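Local structure of pyrethroid hydrolase (Sphingobium faniae, 5Y5R) at residues 56-61 / 84-89; 121-126 / 210-215; 183-188 / 215-220; 195-200 / 242-247. The protein hydrolyses the ester bond of pyrethroid insecticides such as permethrin and cypermethrin, giving a cyclopropanecarboxylic acid and an aromatic alcohol. All coordinates share one frame; numbering follows the deposited sequence.

From the N terminus, interaction 1 closes first. It brings residues 56-61 against helix 80-90, with strand 71-77 in the intervening chain, and it is complete before the others begin. Interactions 2, 3 and 4 then open in turn at residues 121-126, 183-188 and 195-200. They close in the same order at 210-215, 215-220 and 242-247, so each crosses the other two. Interactions 2 and 3 share Lys215 near the end of helix 207-216. Interaction 2 ties this helix to the loop before helix 126-131. Interaction 3 joins the chain after it to the loop before strand 194-199. Interaction 4 packs that strand on the C-terminal helix 237-249.

Interaction 1 (56-61 / 84-89); sequences HYTRPV and ISWLAQ
The junction of two short helices meets helix 80-90 in the alpha/beta-hydrolase fold, with Thr58 and Val61 packing on Trp86 and Leu87. Thr58 sits at the break between helix 54-57 and helix 59-67. Trp86 and Leu87 belong to helix 80-90, which begins at the last glycine of a Gly-X-Ser-X-Gly sequence, probably the nucleophile elbow. The contact is buried. Leu87 and Thr58 carry most of it. Leu87 CG faces Thr58 CB at 3.9 Å, and the two side chains meet end-on. Thr58 OG1 is turned to the other neighbour. It stands between the backbone N and the carbonyl carbon (chi1 50°) and lies 3.5 Å from Trp86 CE3, approaching the indole obliquely. This hydroxyl is not left to the ring alone, because it is hydrogen-bonded to the carbonyl O of Met54, one turn earlier. Trp86 also lies against the side chains of Met54 and Glu55, and its ring stacks with His90. One turn of chain later, at Val61, the contact is purely aliphatic. Val61 and Leu87 both also touch Ile9 of strand 3-9, so this layer rests on the parallel sheet. The tightest carbon pair is Val61 CG1 and Leu87 CD1, only 3.5 Å apart.

Interaction 2 (121-126 / 210-215); sequences PNRGTP and QRQMQK
A bend at chi2 (71°) turns the amide of Gln212 toward Asn122 and Pro121. Its CG is trans to the backbone N, which carries the chain off helix 207-216 and out to the loop. Asn122 answers with its own amide. Asn122 ND2 donates to Gln212 OE1 at 2.7 Å, and the N-H points nearly straight at the oxygen (166°). The acceptor lies in the plane of the Asn122 amide. Seen from Gln212, the donor is tilted 33° from the carbonyl plane. The other end of the Gln212 amide faces Pro121, whose CG lies 3.6 Å from Gln212 NE2. That nitrogen is hydrogen-bonded to Glu216, one turn further along the helix. Pro121 O packs 3.5 Å from Gln212 CG and accepts a hydrogen bond from Arg123 NH1 at 3.2 Å, in the plane of the guanidinium. Arg123 NH2 makes a salt bridge with Glu216. The loop continues to Thr125, which touches the bound pyrethroid. Both ends of the Gln212 amide are therefore hydrogen-bonded, which fixes its rotation. Glu216 is shared by Gln212 and Arg123, so loop and helix are also joined by charge, and its carboxylate would probably stay ionised.

Interaction 3 (183-188 / 215-220); sequences NPMEGR and KEFPGP
The apolar part of the contact joins Phe217 to Met185, a selenomethionine here. Met185 CE approaches Phe217 CZ at 4.2 Å and comes to the edge of the ring, near its plane. A bend at chi3 (73°) turns this terminal methyl across the end of the phenyl group. The two side chains cross at about a right angle. Leu190 touches both of them, and Leu105 packs on Phe217 as well. One face of the ring is covered from within its own segment, by Pro218 CD, 3.4 Å off the ring plane, nearer its margin than its centre.

Phe217 is the first residue to leave helix 207-216. It lies in the beta-alpha-beta crossover of the alpha/beta-hydrolase fold that joins the adjacent parallel strands 194-199 and 222-226. Residues 183-188 belong to the loop that leads into the first of these strands.

The polar part belongs to Asn183. Its ND2 lies 4.2 Å from Phe217 CE1, again at the ring edge, with amide and ring planes 25° apart. This nitrogen is hydrogen-bonded to the carbonyl O of Thr106. The other end of the amide folds back on its own loop. Met185 N donates to Asn183 OD1 at 2.8 Å, forming an Asx turn, and the donor stands above the carbonyl plane. One residue further on, Glu186 N is held by Gln89 OE1 of helix 80-90.

Interaction 4 (195-200 / 242-247); sequences LYIEAL and EAIADF
Leu195 lies across one face of the Phe247 ring. Its CB stands 4.1 Å from the ring centroid and 16° off the normal, a CH-pi contact. The nearest ring atom to Leu195 CB is Phe247 CE1, at 3.9 Å. CG is trans to the backbone N (chi1 164°), which carries the branch along the ring toward its root. There Leu195 CD2 meets Phe247 CG at 3.8 Å and Phe247 CB at the same distance. The two side chains thus lie alongside one another, pointing opposite ways. Two residues on, Ile197 points to the same helix but touches it more loosely. Its CD1 lies 4.4 Å from Ala243 CB and equally far from Ile244 CG1. All five side chains are buried.

The arrangement is a helix packed on the central parallel sheet of an alpha/beta hydrolase. Strand 194-199 and helix 237-249 run antiparallel here, at 170°, with the axes 10.8 Å apart. The strand leads to Asp202, probably the acid of the charge relay system, whose side chain is about 10 Å from that of Ile197. Strands 95-101 and 222-226 flank the strand. Ile99 of the former also touches Ile244 and Phe247, while Tyr196, between Leu195 and Ile197, packs on helix 207-216.

Interaction 1 (56-61 / 84-89)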
loop_
_atom_site.group_PDB
_atom_site.type_symbol
_atom_site.label_atom_id
_atom_site.label_comp_id
_atom_site.label_asym_id
_atom_site.label_seq_id
_atom_site.Cartn_x
_atom_site.Cartn_y
_atom_site.Cartn_z
ATOM N N HIS A 56 -4.899 12.618 -9.477
ATOM C CA HIS A 56 -5.604 11.766 -10.428
ATOM C C HIS A 56 -5.532 10.302 -10.030
ATOM O O HIS A 56 -6.535 9.584 -10.097
ATOM C CB HIS A 56 -5.002 11.942 -11.820
ATOM C CG HIS A 56 -5.742 11.201 -12.886
ATOM N ND1 HIS A 56 -5.136 10.779 -14.050
ATOM C CD2 HIS A 56 -7.038 10.817 -12.972
ATOM C CE1 HIS A 56 -6.025 10.159 -14.806
ATOM N NE2 HIS A 56 -7.187 10.169 -14.174
ATOM N N TYR A 57 -4.322 9.832 -9.683
ATOM C CA TYR A 57 -4.120 8.436 -9.293
ATOM C C TYR A 57 -5.009 8.060 -8.108
ATOM O O TYR A 57 -5.586 6.969 -8.084
ATOM C CB TYR A 57 -2.634 8.206 -8.936
ATOM C CG TYR A 57 -2.174 6.755 -8.867
ATOM C CD1 TYR A 57 -2.329 5.906 -9.959
ATOM C CD2 TYR A 57 -1.512 6.250 -7.743
ATOM C CE1 TYR A 57 -1.921 4.606 -9.910
ATOM C CE2 TYR A 57 -1.081 4.917 -7.707
ATOM C CZ TYR A 57 -1.306 4.108 -8.781
ATOM O OH TYR A 57 -0.855 2.800 -8.768
ATOM N N THR A 58 -5.131 8.949 -7.120
ATOM C CA THR A 58 -5.794 8.620 -5.865
ATOM C C THR A 58 -7.268 9.013 -5.864
ATOM O O THR A 58 -7.939 8.893 -4.827
ATOM C CB THR A 58 -5.079 9.302 -4.692
ATOM O OG1 THR A 58 -4.868 10.700 -4.950
ATOM C CG2 THR A 58 -3.710 8.675 -4.509
ATOM N N ARG A 59 -7.799 9.433 -7.010
ATOM C CA ARG A 59 -9.139 10.014 -7.017
ATOM C C ARG A 59 -10.245 9.000 -6.724
ATOM O O ARG A 59 -11.239 9.367 -6.081
ATOM C CB ARG A 59 -9.381 10.718 -8.368
ATOM C CG ARG A 59 -10.658 11.559 -8.446
ATOM C CD ARG A 59 -10.495 12.688 -9.457
ATOM N NE ARG A 59 -10.396 12.275 -10.857
ATOM C CZ ARG A 59 -9.808 13.015 -11.799
ATOM N NH1 ARG A 59 -9.241 14.185 -11.474
ATOM N NH2 ARG A 59 -9.764 12.583 -13.057
ATOM N N PRO A 60 -10.104 7.721 -7.086
ATOM C CA PRO A 60 -11.105 6.751 -6.622
ATOM C C PRO A 60 -11.247 6.670 -5.110
ATOM O O PRO A 60 -12.328 6.330 -4.634
ATOM C CB PRO A 60 -10.618 5.429 -7.223
ATOM C CG PRO A 60 -9.893 5.826 -8.446
ATOM C CD PRO A 60 -9.271 7.156 -8.169
ATOM N N VAL A 61 -10.191 6.927 -4.337
ATOM C CA VAL A 61 -10.331 6.932 -2.883
ATOM C C VAL A 61 -10.934 8.235 -2.400
ATOM O O VAL A 61 -11.833 8.233 -1.551
ATOM C CB VAL A 61 -8.973 6.682 -2.220
ATOM C CG1 VAL A 61 -9.073 6.889 -0.704
ATOM C CG2 VAL A 61 -8.476 5.298 -2.597
ATOM N N ILE A 84 -1.633 6.735 0.491
ATOM C CA ILE A 84 -2.342 7.088 1.726
ATOM C C ILE A 84 -1.705 8.306 2.369
ATOM O O ILE A 84 -2.379 9.048 3.083
ATOM C CB ILE A 84 -2.432 5.928 2.744
ATOM C CG1 ILE A 84 -1.137 5.784 3.542
ATOM C CG2 ILE A 84 -2.836 4.629 2.085
ATOM C CD1 ILE A 84 -1.282 4.851 4.726
ATOM N N SER A 85 -0.385 8.488 2.205
ATOM C CA SER A 85 0.249 9.721 2.653
ATOM C C SER A 85 -0.241 10.924 1.840
ATOM O O SER A 85 -0.478 12.013 2.376
ATOM C CB SER A 85 1.769 9.570 2.551
ATOM O OG SER A 85 2.244 8.516 3.375
ATOM N N TRP A 86 -0.335 10.773 0.522
ATOM C CA TRP A 86 -0.822 11.883 -0.281
ATOM C C TRP A 86 -2.264 12.220 0.086
ATOM O O TRP A 86 -2.603 13.385 0.314
ATOM C CB TRP A 86 -0.680 11.543 -1.763
ATOM C CG TRP A 86 -0.826 12.728 -2.647
ATOM C CD1 TRP A 86 0.169 13.449 -3.227
ATOM C CD2 TRP A 86 -2.058 13.322 -3.074
ATOM N NE1 TRP A 86 -0.362 14.466 -3.984
ATOM C CE2 TRP A 86 -1.731 14.408 -3.898
ATOM C CE3 TRP A 86 -3.407 13.043 -2.828
ATOM C CZ2 TRP A 86 -2.702 15.214 -4.480
ATOM C CZ3 TRP A 86 -4.375 13.847 -3.419
ATOM C CH2 TRP A 86 -4.011 14.917 -4.226
ATOM N N LEU A 87 -3.108 11.199 0.203
ATOM C CA LEU A 87 -4.509 11.400 0.567
ATOM C C LEU A 87 -4.664 11.992 1.962
ATOM O O LEU A 87 -5.502 12.874 2.181
ATOM C CB LEU A 87 -5.236 10.068 0.506
ATOM C CG LEU A 87 -5.623 9.571 -0.886
ATOM C CD1 LEU A 87 -5.803 8.053 -0.877
ATOM C CD2 LEU A 87 -6.877 10.251 -1.290
ATOM N N ALA A 88 -3.828 11.567 2.906
ATOM C CA ALA A 88 -3.987 12.059 4.265
ATOM C C ALA A 88 -3.828 13.564 4.284
ATOM O O ALA A 88 -4.608 14.273 4.931
ATOM C CB ALA A 88 -2.964 11.391 5.190
ATOM N N GLN A 89 -2.903 14.067 3.463
ATOM C CA GLN A 89 -2.600 15.486 3.443
ATOM C C GLN A 89 -3.743 16.293 2.860
ATOM O O GLN A 89 -4.000 17.413 3.315
ATOM C CB GLN A 89 -1.286 15.718 2.682
ATOM C CG GLN A 89 -0.954 17.162 2.329
ATOM C CD GLN A 89 -0.885 18.024 3.562
ATOM O OE1 GLN A 89 -0.559 17.536 4.631
ATOM N NE2 GLN A 89 -1.130 19.317 3.408
#

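Interaction 2 (121-126 / 210-215)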
loop_
_atom_site.group_PDB
_atom_site.type_symbol
_atom_site.label_atom_id
_atom_site.label_comp_id
_atom_site.label_asym_id
_atom_site.label_seq_id
_atom_site.Cartn_x
_atom_site.Cartn_y
_atom_site.Cartn_z
ATOM N N PRO A 121 21.655 4.503 4.819
ATOM C CA PRO A 121 21.679 3.097 5.248
ATOM C C PRO A 121 20.347 2.357 5.000
ATOM O O PRO A 121 19.317 3.004 4.933
ATOM C CB PRO A 121 21.958 3.204 6.733
ATOM C CG PRO A 121 21.204 4.454 7.122
ATOM C CD PRO A 121 21.299 5.405 5.927
ATOM N N ASN A 122 20.414 1.035 4.872
ATOM C CA ASN A 122 19.242 0.167 4.820
ATOM C C ASN A 122 18.224 0.697 3.818
ATOM O O ASN A 122 17.047 0.892 4.124
ATOM C CB ASN A 122 18.629 0.022 6.208
ATOM C CG ASN A 122 19.584 -0.596 7.203
ATOM O OD1 ASN A 122 20.183 -1.636 6.956
ATOM N ND2 ASN A 122 19.783 0.094 8.325
ATOM N N ARG A 123 18.705 0.942 2.607
ATOM C CA ARG A 123 17.869 1.351 1.486
ATOM C C ARG A 123 18.101 0.355 0.367
ATOM O O ARG A 123 19.211 -0.139 0.202
ATOM C CB ARG A 123 18.207 2.767 0.990
ATOM C CG ARG A 123 17.946 3.837 2.008
ATOM C CD ARG A 123 18.693 5.084 1.704
ATOM N NE ARG A 123 17.923 6.266 2.085
ATOM C CZ ARG A 123 17.662 6.633 3.338
ATOM N NH1 ARG A 123 18.112 5.912 4.356
ATOM N NH2 ARG A 123 16.959 7.725 3.566
ATOM N N GLY A 124 17.046 0.074 -0.401
ATOM C CA GLY A 124 17.065 -0.809 -1.565
ATOM C C GLY A 124 16.087 -1.969 -1.588
ATOM O O GLY A 124 16.005 -2.800 -0.680
ATOM N N THR A 125 15.406 -2.104 -2.714
ATOM C CA THR A 125 14.600 -3.281 -3.003
ATOM C C THR A 125 15.128 -3.941 -4.276
ATOM O O THR A 125 14.444 -3.943 -5.311
ATOM C CB THR A 125 13.131 -2.906 -3.143
ATOM O OG1 THR A 125 13.000 -1.906 -4.152
ATOM C CG2 THR A 125 12.577 -2.354 -1.834
ATOM N N PRO A 126 16.336 -4.528 -4.229
ATOM C CA PRO A 126 16.938 -5.036 -5.472
ATOM C C PRO A 126 16.212 -6.216 -6.074
ATOM O O PRO A 126 16.300 -6.381 -7.291
ATOM C CB PRO A 126 18.357 -5.434 -5.054
ATOM C CG PRO A 126 18.272 -5.699 -3.641
ATOM C CD PRO A 126 17.230 -4.774 -3.077
ATOM N N GLN A 210 12.058 -1.747 5.909
ATOM C CA GLN A 210 10.838 -1.421 6.622
ATOM C C GLN A 210 11.158 -0.665 7.891
ATOM O O GLN A 210 10.595 0.404 8.147
ATOM C CB GLN A 210 10.073 -2.700 6.935
ATOM C CG GLN A 210 9.441 -3.334 5.723
ATOM C CD GLN A 210 8.828 -4.657 6.041
ATOM O OE1 GLN A 210 7.808 -4.738 6.759
ATOM N NE2 GLN A 210 9.460 -5.718 5.557
ATOM N N ARG A 211 12.072 -1.209 8.702
ATOM C CA ARG A 211 12.367 -0.566 9.986
ATOM C C ARG A 211 13.116 0.750 9.808
ATOM O O ARG A 211 13.005 1.643 10.659
ATOM C CB ARG A 211 13.157 -1.512 10.908
ATOM C CG ARG A 211 12.358 -2.735 11.369
ATOM C CD ARG A 211 13.150 -3.870 12.027
ATOM N NE ARG A 211 12.215 -4.879 12.538
ATOM C CZ ARG A 211 12.512 -6.092 13.009
ATOM N NH1 ARG A 211 11.523 -6.892 13.396
ATOM N NH2 ARG A 211 13.754 -6.530 13.089
ATOM N N GLN A 212 13.882 0.882 8.719
ATOM C CA GLN A 212 14.589 2.124 8.440
ATOM C C GLN A 212 13.608 3.227 8.093
ATOM O O GLN A 212 13.770 4.382 8.511
ATOM C CB GLN A 212 15.599 1.879 7.307
ATOM C CG GLN A 212 16.559 3.018 7.048
ATOM C CD GLN A 212 17.561 3.158 8.172
ATOM O OE1 GLN A 212 18.062 2.158 8.694
ATOM N NE2 GLN A 212 17.864 4.391 8.545
HETATM N N MSE A 213 12.552 2.886 7.368
HETATM C CA MSE A 213 11.525 3.857 7.060
HETATM C C MSE A 213 10.789 4.336 8.312
HETATM O O MSE A 213 10.576 5.536 8.486
HETATM C CB MSE A 213 10.556 3.265 6.035
HETATM C CG MSE A 213 11.222 3.221 4.675
HETATM SE SE MSE A 213 10.071 2.599 3.226
HETATM C CE MSE A 213 9.755 0.800 3.812
ATOM N N GLN A 214 10.394 3.405 9.183
ATOM C CA GLN A 214 9.829 3.830 10.469
ATOM C C GLN A 214 10.789 4.756 11.200
ATOM O O GLN A 214 10.393 5.823 11.682
ATOM C CB GLN A 214 9.503 2.618 11.345
ATOM C CG GLN A 214 8.480 1.728 10.743
ATOM C CD GLN A 214 8.399 0.398 11.433
ATOM O OE1 GLN A 214 7.985 0.293 12.596
ATOM N NE2 GLN A 214 8.800 -0.633 10.730
ATOM N N LYS A 215 12.070 4.400 11.207
ATOM C CA LYS A 215 13.065 5.154 11.957
ATOM C C LYS A 215 13.193 6.592 11.453
ATOM O O LYS A 215 13.442 7.510 12.248
ATOM C CB LYS A 215 14.409 4.424 11.895
ATOM C CG LYS A 215 15.530 5.140 12.585
ATOM C CD LYS A 215 16.811 4.329 12.645
ATOM C CE LYS A 215 17.587 4.720 13.913
ATOM N NZ LYS A 215 18.113 6.111 13.825
#

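Interaction 3 (183-188 / 215-220)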
loop_
_atom_site.group_PDB
_atom_site.type_symbol
_atom_site.label_atom_id
_atom_site.label_comp_id
_atom_site.label_asym_id
_atom_site.label_seq_id
_atom_site.Cartn_x
_atom_site.Cartn_y
_atom_site.Cartn_z
ATOM N N ASN A 183 6.275 13.021 -0.512
ATOM C CA ASN A 183 5.207 13.059 0.485
ATOM C C ASN A 183 4.910 14.495 0.874
ATOM O O ASN A 183 5.807 15.186 1.353
ATOM C CB ASN A 183 5.563 12.243 1.718
ATOM C CG ASN A 183 4.437 12.235 2.750
ATOM O OD1 ASN A 183 3.364 12.785 2.518
ATOM N ND2 ASN A 183 4.660 11.563 3.857
ATOM N N PRO A 184 3.704 14.997 0.631
ATOM C CA PRO A 184 3.360 16.368 1.014
ATOM C C PRO A 184 2.770 16.511 2.412
ATOM O O PRO A 184 2.297 17.601 2.748
ATOM C CB PRO A 184 2.321 16.739 -0.042
ATOM C CG PRO A 184 1.574 15.443 -0.238
ATOM C CD PRO A 184 2.594 14.330 -0.055
HETATM N N MSE A 185 2.770 15.464 3.223
HETATM C CA MSE A 185 2.146 15.568 4.539
HETATM C C MSE A 185 2.758 16.668 5.376
HETATM O O MSE A 185 3.973 16.698 5.585
HETATM C CB MSE A 185 2.247 14.252 5.286
HETATM C CG MSE A 185 1.186 13.277 4.893
HETATM SE SE MSE A 185 1.588 11.602 5.695
HETATM C CE MSE A 185 1.106 12.141 7.516
ATOM N N GLU A 186 1.909 17.579 5.850
ATOM C CA GLU A 186 2.361 18.641 6.727
ATOM C C GLU A 186 1.283 18.940 7.757
ATOM O O GLU A 186 0.098 18.641 7.552
ATOM C CB GLU A 186 2.675 19.912 5.943
ATOM C CG GLU A 186 1.457 20.555 5.349
ATOM C CD GLU A 186 1.790 21.740 4.471
ATOM O OE1 GLU A 186 2.906 21.792 3.904
ATOM O OE2 GLU A 186 0.925 22.631 4.352
ATOM N N GLY A 187 1.711 19.564 8.864
ATOM C CA GLY A 187 0.756 20.104 9.803
ATOM C C GLY A 187 -0.260 19.111 10.324
ATOM O O GLY A 187 0.054 18.185 11.076
ATOM N N ARG A 188 -1.501 19.321 9.904
ATOM C CA ARG A 188 -2.614 18.577 10.472
ATOM C C ARG A 188 -2.493 17.085 10.183
ATOM O O ARG A 188 -2.728 16.255 11.071
ATOM C CB ARG A 188 -3.896 19.150 9.863
ATOM C CG ARG A 188 -5.160 19.064 10.660
ATOM C CD ARG A 188 -6.274 19.559 9.762
ATOM N NE ARG A 188 -7.576 19.060 10.178
ATOM C CZ ARG A 188 -8.729 19.559 9.740
ATOM N NH1 ARG A 188 -8.726 20.569 8.876
ATOM N NH2 ARG A 188 -9.877 19.050 10.173
ATOM N N LYS A 215 12.070 4.400 11.207
ATOM C CA LYS A 215 13.065 5.154 11.957
ATOM C C LYS A 215 13.193 6.592 11.453
ATOM O O LYS A 215 13.442 7.510 12.248
ATOM C CB LYS A 215 14.409 4.424 11.895
ATOM C CG LYS A 215 15.530 5.140 12.585
ATOM C CD LYS A 215 16.811 4.329 12.645
ATOM C CE LYS A 215 17.587 4.720 13.913
ATOM N NZ LYS A 215 18.113 6.111 13.825
ATOM N N GLU A 216 13.091 6.807 10.125
ATOM C CA GLU A 216 13.316 8.134 9.552
ATOM C C GLU A 216 12.050 8.985 9.443
ATOM O O GLU A 216 12.155 10.175 9.127
ATOM C CB GLU A 216 13.969 7.999 8.166
ATOM C CG GLU A 216 15.404 7.468 8.237
ATOM C CD GLU A 216 16.136 7.386 6.900
ATOM O OE1 GLU A 216 17.100 6.595 6.824
ATOM O OE2 GLU A 216 15.730 8.008 5.897
ATOM N N PHE A 217 10.854 8.429 9.722
ATOM C CA PHE A 217 9.654 9.261 9.697
ATOM C C PHE A 217 9.573 10.085 10.978
ATOM O O PHE A 217 9.807 9.558 12.066
ATOM C CB PHE A 217 8.382 8.411 9.563
ATOM C CG PHE A 217 7.135 9.218 9.259
ATOM C CD1 PHE A 217 6.752 9.502 7.948
ATOM C CD2 PHE A 217 6.353 9.703 10.274
ATOM C CE1 PHE A 217 5.607 10.240 7.698
ATOM C CE2 PHE A 217 5.227 10.450 10.020
ATOM C CZ PHE A 217 4.841 10.708 8.730
ATOM N N PRO A 218 9.215 11.367 10.875
ATOM C CA PRO A 218 9.199 12.229 12.067
ATOM C C PRO A 218 7.977 11.965 12.938
ATOM O O PRO A 218 6.834 12.001 12.471
ATOM C CB PRO A 218 9.178 13.641 11.474
ATOM C CG PRO A 218 8.515 13.471 10.168
ATOM C CD PRO A 218 8.896 12.120 9.647
ATOM N N GLY A 219 8.218 11.705 14.219
ATOM C CA GLY A 219 7.118 11.430 15.105
ATOM C C GLY A 219 6.872 9.946 15.294
ATOM O O GLY A 219 7.461 9.087 14.620
ATOM N N PRO A 220 5.975 9.621 16.225
ATOM C CA PRO A 220 5.754 8.221 16.572
ATOM C C PRO A 220 5.017 7.474 15.472
ATOM O O PRO A 220 4.184 8.038 14.754
ATOM C CB PRO A 220 4.908 8.309 17.857
ATOM C CG PRO A 220 4.139 9.579 17.700
ATOM C CD PRO A 220 5.049 10.528 16.927
#

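Interaction 4 (195-200 / 242-247)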
loop_
_atom_site.group_PDB
_atom_site.type_symbol
_atom_site.label_atom_id
_atom_site.label_comp_id
_atom_site.label_asym_id
_atom_site.label_seq_id
_atom_site.Cartn_x
_atom_site.Cartn_y
_atom_site.Cartn_z
ATOM N N LEU A 195 0.120 3.566 11.946
ATOM C CA LEU A 195 0.503 2.205 12.295
ATOM C C LEU A 195 1.253 1.579 11.127
ATOM O O LEU A 195 0.799 1.665 9.973
ATOM C CB LEU A 195 -0.733 1.375 12.673
ATOM C CG LEU A 195 -0.613 -0.141 12.718
ATOM C CD1 LEU A 195 0.335 -0.531 13.832
ATOM C CD2 LEU A 195 -2.002 -0.741 12.957
ATOM N N TYR A 196 2.400 0.965 11.428
ATOM C CA TYR A 196 3.147 0.156 10.478
ATOM C C TYR A 196 2.987 -1.317 10.841
ATOM O O TYR A 196 3.336 -1.729 11.947
ATOM C CB TYR A 196 4.635 0.525 10.467
ATOM C CG TYR A 196 5.335 0.131 9.173
ATOM C CD1 TYR A 196 5.790 -1.158 8.963
ATOM C CD2 TYR A 196 5.499 1.053 8.157
ATOM C CE1 TYR A 196 6.422 -1.506 7.763
ATOM C CE2 TYR A 196 6.117 0.714 6.969
ATOM C CZ TYR A 196 6.570 -0.553 6.771
ATOM O OH TYR A 196 7.167 -0.847 5.565
ATOM N N ILE A 197 2.481 -2.109 9.907
ATOM C CA ILE A 197 2.426 -3.562 10.057
ATOM C C ILE A 197 3.566 -4.127 9.237
ATOM O O ILE A 197 3.512 -4.092 8.002
ATOM C CB ILE A 197 1.078 -4.148 9.600
ATOM C CG1 ILE A 197 -0.082 -3.478 10.334
ATOM C CG2 ILE A 197 1.065 -5.667 9.811
ATOM C CD1 ILE A 197 -1.430 -4.124 10.067
ATOM N N GLU A 198 4.608 -4.612 9.923
ATOM C CA GLU A 198 5.757 -5.206 9.268
ATOM C C GLU A 198 5.414 -6.626 8.869
ATOM O O GLU A 198 4.728 -7.345 9.602
ATOM C CB GLU A 198 6.992 -5.279 10.191
ATOM C CG GLU A 198 7.350 -4.081 11.009
ATOM C CD GLU A 198 8.490 -4.395 12.011
ATOM O OE1 GLU A 198 8.472 -5.467 12.655
ATOM O OE2 GLU A 198 9.404 -3.577 12.151
ATOM N N ALA A 199 5.947 -7.040 7.732
ATOM C CA ALA A 199 5.967 -8.430 7.282
ATOM C C ALA A 199 7.399 -8.921 7.487
ATOM O O ALA A 199 8.302 -8.502 6.754
ATOM C CB ALA A 199 5.529 -8.529 5.824
ATOM N N LEU A 200 7.619 -9.737 8.536
ATOM C CA LEU A 200 8.977 -10.068 8.973
ATOM C C LEU A 200 9.812 -10.771 7.900
ATOM O O LEU A 200 11.039 -10.586 7.854
ATOM C CB LEU A 200 8.925 -10.918 10.229
ATOM C CG LEU A 200 8.329 -10.135 11.402
ATOM C CD1 LEU A 200 8.062 -11.035 12.616
ATOM C CD2 LEU A 200 9.271 -9.003 11.767
ATOM N N GLU A 242 -7.704 -8.738 12.003
ATOM C CA GLU A 242 -7.810 -8.489 13.445
ATOM C C GLU A 242 -7.027 -7.243 13.854
ATOM O O GLU A 242 -7.531 -6.381 14.588
ATOM C CB GLU A 242 -7.303 -9.701 14.226
ATOM C CG GLU A 242 -7.328 -9.498 15.744
ATOM C CD GLU A 242 -6.868 -10.733 16.517
ATOM O OE1 GLU A 242 -6.304 -11.656 15.888
ATOM O OE2 GLU A 242 -7.038 -10.770 17.757
ATOM N N ALA A 243 -5.768 -7.154 13.423
ATOM C CA ALA A 243 -4.959 -5.998 13.787
ATOM C C ALA A 243 -5.519 -4.730 13.162
ATOM O O ALA A 243 -5.502 -3.672 13.789
ATOM C CB ALA A 243 -3.512 -6.219 13.364
ATOM N N ILE A 244 -6.028 -4.809 11.924
ATOM C CA ILE A 244 -6.616 -3.613 11.312
ATOM C C ILE A 244 -7.836 -3.139 12.100
ATOM O O ILE A 244 -8.015 -1.936 12.332
ATOM C CB ILE A 244 -6.973 -3.856 9.831
ATOM C CG1 ILE A 244 -5.724 -4.146 9.002
ATOM C CG2 ILE A 244 -7.711 -2.672 9.263
ATOM C CD1 ILE A 244 -6.022 -4.901 7.670
ATOM N N ALA A 245 -8.708 -4.071 12.490
ATOM C CA ALA A 245 -9.942 -3.694 13.185
ATOM C C ALA A 245 -9.656 -3.141 14.593
ATOM O O ALA A 245 -10.291 -2.161 15.024
ATOM C CB ALA A 245 -10.903 -4.885 13.202
ATOM N N ASP A 246 -8.689 -3.726 15.312
ATOM C CA ASP A 246 -8.298 -3.177 16.619
ATOM C C ASP A 246 -7.793 -1.743 16.491
ATOM O O ASP A 246 -8.015 -0.923 17.385
ATOM C CB ASP A 246 -7.244 -4.059 17.277
ATOM C CG ASP A 246 -7.765 -5.441 17.554
ATOM O OD1 ASP A 246 -9.003 -5.589 17.501
ATOM O OD2 ASP A 246 -6.967 -6.378 17.789
ATOM N N PHE A 247 -7.058 -1.436 15.410
ATOM C CA PHE A 247 -6.649 -0.061 15.149
ATOM C C PHE A 247 -7.850 0.820 14.838
ATOM O O PHE A 247 -7.978 1.922 15.374
ATOM C CB PHE A 247 -5.624 -0.026 14.000
ATOM C CG PHE A 247 -5.080 1.356 13.690
ATOM C CD1 PHE A 247 -4.263 2.016 14.596
ATOM C CD2 PHE A 247 -5.342 1.966 12.466
ATOM C CE1 PHE A 247 -3.758 3.285 14.312
ATOM C CE2 PHE A 247 -4.834 3.222 12.169
ATOM C CZ PHE A 247 -4.039 3.886 13.099
#